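Local coordinates for protein probable tRNA pseudouridine synthase D (Methanosarcina mazei, PDB 1Z2Z) that probably converts uridine 13 of transfer RNA to pseudouridine, as a member of the TruD family of pseudouridine synthases, at residues A[264-269]-A[377-382]. Residues are numbered along the deposited sequence; the frame is centred on the assembly and turned at random.
Sequences NLYRMF and PEMSSK
Arg267 and Met379 bring the two backbones closest, with their CA atoms 5.4 Å apart, where the first turns of helix 263-287 meet the short 3-10 turn 377-379 and the loop that follows it. The guanidinium of Arg267 reaches across to two backbone carbonyls. Arg267 NE donates to Glu378 O at 2.9 Å, with an N-H...O angle of 153°. NE approaches in the carbonyl plane of Glu378, and the oxygen sits somewhat out of the guanidinium plane. Arg267 NH2 makes a weak bond to Ser380 O, 3.2 Å away, which lies at the edge of the group and in its plane. The bend at chi3 (81°) turns the guanidinium along the segment 377-382, so that Arg267 NH2 also lies 3.5 Å from Ser381 CB. Replacing Arg267 with an alanine would remove both donors and would probably leave the carbonyl oxygens of Glu378 and Ser380 without these partners.

With CG anti to the backbone N, the ring of Tyr266 reaches toward segment 377-382 and brings its OH to the carboxylate of Glu378. Tyr266 OH makes a weak hydrogen bond to Glu378 OE2, 2.5 Å. The ring and carboxylate planes are 38° apart, and CB of Glu378 lies at the ring edge. The stronger partner of Glu378 is Arg259, which forms a salt bridge with OE1. The side chain of Met379, a selenomethionine, lies against the backbone carbonyl of Tyr266, with Met379 CG 3.3 Å from Tyr266 O. It also touches Ile189 and Val270. Within the turn, Pro377 O accepts from both N and OG of Ser380.

The contact lies near the surface, away from the predicted nucleophile. It is a helix-to-loop junction within the TRUD family region, tying the start of helix 263-287 to the connection between helix 352-363 and strand 389-391.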
loop_
_atom_site.group_PDB
_atom_site.type_symbol
_atom_site.label_atom_id
_atom_site.label_comp_id
_atom_site.label_asym_id
_atom_site.label_seq_id
_atom_site.Cartn_x
_atom_site.Cartn_y
_atom_site.Cartn_z
ATOM N N ASN A 264 -11.263 2.324 12.891
ATOM C CA ASN A 264 -10.288 2.580 11.830
ATOM C C ASN A 264 -8.890 2.411 12.405
ATOM O O ASN A 264 -8.421 1.285 12.585
ATOM C CB ASN A 264 -10.456 4.005 11.275
ATOM C CG ASN A 264 -9.865 4.174 9.868
ATOM O OD1 ASN A 264 -9.749 5.299 9.361
ATOM N ND2 ASN A 264 -9.507 3.060 9.234
ATOM N N LEU A 265 -8.222 3.524 12.699
ATOM C CA LEU A 265 -6.880 3.456 13.268
ATOM C C LEU A 265 -6.920 2.549 14.485
ATOM O O LEU A 265 -5.915 1.939 14.849
ATOM C CB LEU A 265 -6.380 4.847 13.680
ATOM C CG LEU A 265 -5.870 5.781 12.582
ATOM C CD1 LEU A 265 -4.720 5.118 11.832
ATOM C CD2 LEU A 265 -7.006 6.122 11.638
ATOM N N TYR A 266 -8.095 2.470 15.102
ATOM C CA TYR A 266 -8.314 1.643 16.285
ATOM C C TYR A 266 -7.422 0.405 16.260
ATOM O O TYR A 266 -6.838 0.027 17.272
ATOM C CB TYR A 266 -9.788 1.223 16.349
ATOM C CG TYR A 266 -10.206 0.633 17.674
ATOM C CD1 TYR A 266 -9.990 1.330 18.866
ATOM C CD2 TYR A 266 -10.796 -0.633 17.741
ATOM C CE1 TYR A 266 -10.344 0.781 20.093
ATOM C CE2 TYR A 266 -11.156 -1.194 18.964
ATOM C CZ TYR A 266 -10.925 -0.484 20.135
ATOM O OH TYR A 266 -11.256 -1.048 21.345
ATOM N N ARG A 267 -7.306 -0.214 15.092
ATOM C CA ARG A 267 -6.483 -1.396 14.965
ATOM C C ARG A 267 -5.383 -1.244 13.906
ATOM O O ARG A 267 -4.603 -2.171 13.681
ATOM C CB ARG A 267 -7.370 -2.608 14.651
ATOM C CG ARG A 267 -8.569 -2.753 15.586
ATOM C CD ARG A 267 -9.287 -4.089 15.402
ATOM N NE ARG A 267 -8.616 -5.175 16.108
ATOM C CZ ARG A 267 -8.081 -6.237 15.520
ATOM N NH1 ARG A 267 -8.134 -6.371 14.201
ATOM N NH2 ARG A 267 -7.482 -7.164 16.257
HETATM N N MSE A 268 -5.313 -0.083 13.256
HETATM C CA MSE A 268 -4.284 0.145 12.235
HETATM C C MSE A 268 -2.896 0.194 12.861
HETATM O O MSE A 268 -1.924 -0.304 12.291
HETATM C CB MSE A 268 -4.531 1.451 11.474
HETATM C CG MSE A 268 -5.709 1.423 10.506
HETATM SE SE MSE A 268 -5.635 2.922 9.233
HETATM C CE MSE A 268 -5.523 1.922 7.554
ATOM N N PHE A 269 -2.797 0.793 14.038
ATOM C CA PHE A 269 -1.516 0.875 14.702
ATOM C C PHE A 269 -0.892 -0.511 14.846
ATOM O O PHE A 269 0.172 -0.771 14.286
ATOM C CB PHE A 269 -1.681 1.525 16.067
ATOM C CG PHE A 269 -2.414 2.825 16.014
ATOM C CD1 PHE A 269 -3.571 3.012 16.755
ATOM C CD2 PHE A 269 -1.942 3.874 15.236
ATOM C CE1 PHE A 269 -4.261 4.216 16.705
ATOM C CE2 PHE A 269 -2.627 5.083 15.182
ATOM C CZ PHE A 269 -3.781 5.257 15.925
ATOM N N PRO A 377 -8.189 -4.753 24.713
ATOM C CA PRO A 377 -8.200 -6.088 24.112
ATOM C C PRO A 377 -8.687 -6.067 22.665
ATOM O O PRO A 377 -8.087 -6.693 21.792
ATOM C CB PRO A 377 -9.132 -6.864 25.036
ATOM C CG PRO A 377 -10.091 -5.807 25.501
ATOM C CD PRO A 377 -9.168 -4.659 25.809
ATOM N N GLU A 378 -9.775 -5.338 22.423
ATOM C CA GLU A 378 -10.367 -5.220 21.088
ATOM C C GLU A 378 -9.284 -4.789 20.106
ATOM O O GLU A 378 -9.344 -5.075 18.908
ATOM C CB GLU A 378 -11.489 -4.168 21.083
ATOM C CG GLU A 378 -12.247 -3.990 22.406
ATOM C CD GLU A 378 -11.478 -3.160 23.426
ATOM O OE1 GLU A 378 -11.972 -2.984 24.560
ATOM O OE2 GLU A 378 -10.375 -2.678 23.091
HETATM N N MSE A 379 -8.289 -4.097 20.646
HETATM C CA MSE A 379 -7.179 -3.583 19.872
HETATM C C MSE A 379 -6.087 -4.621 19.681
HETATM O O MSE A 379 -5.137 -4.399 18.929
HETATM C CB MSE A 379 -6.609 -2.359 20.581
HETATM C CG MSE A 379 -5.561 -1.604 19.805
HETATM SE SE MSE A 379 -4.852 -0.198 20.898
HETATM C CE MSE A 379 -6.141 1.197 20.477
ATOM N N SER A 380 -6.218 -5.755 20.364
ATOM C CA SER A 380 -5.213 -6.802 20.249
ATOM C C SER A 380 -5.580 -7.798 19.167
ATOM O O SER A 380 -6.704 -8.293 19.094
ATOM C CB SER A 380 -5.012 -7.525 21.587
ATOM O OG SER A 380 -6.085 -8.392 21.887
ATOM N N SER A 381 -4.607 -8.075 18.317
ATOM C CA SER A 381 -4.789 -8.999 17.223
ATOM C C SER A 381 -4.062 -10.286 17.554
ATOM O O SER A 381 -3.183 -10.315 18.421
ATOM C CB SER A 381 -4.228 -8.396 15.931
ATOM O OG SER A 381 -4.334 -9.298 14.841
ATOM N N LYS A 382 -4.441 -11.347 16.851
ATOM C CA LYS A 382 -3.846 -12.654 17.037
ATOM C C LYS A 382 -2.820 -12.961 15.958
ATOM O O LYS A 382 -2.079 -13.935 16.068
ATOM C CB LYS A 382 -4.936 -13.735 17.066
ATOM C CG LYS A 382 -6.106 -13.549 16.077
ATOM C CD LYS A 382 -5.778 -13.954 14.637
ATOM C CE LYS A 382 -7.026 -13.887 13.759
ATOM N NZ LYS A 382 -6.763 -14.169 12.312
#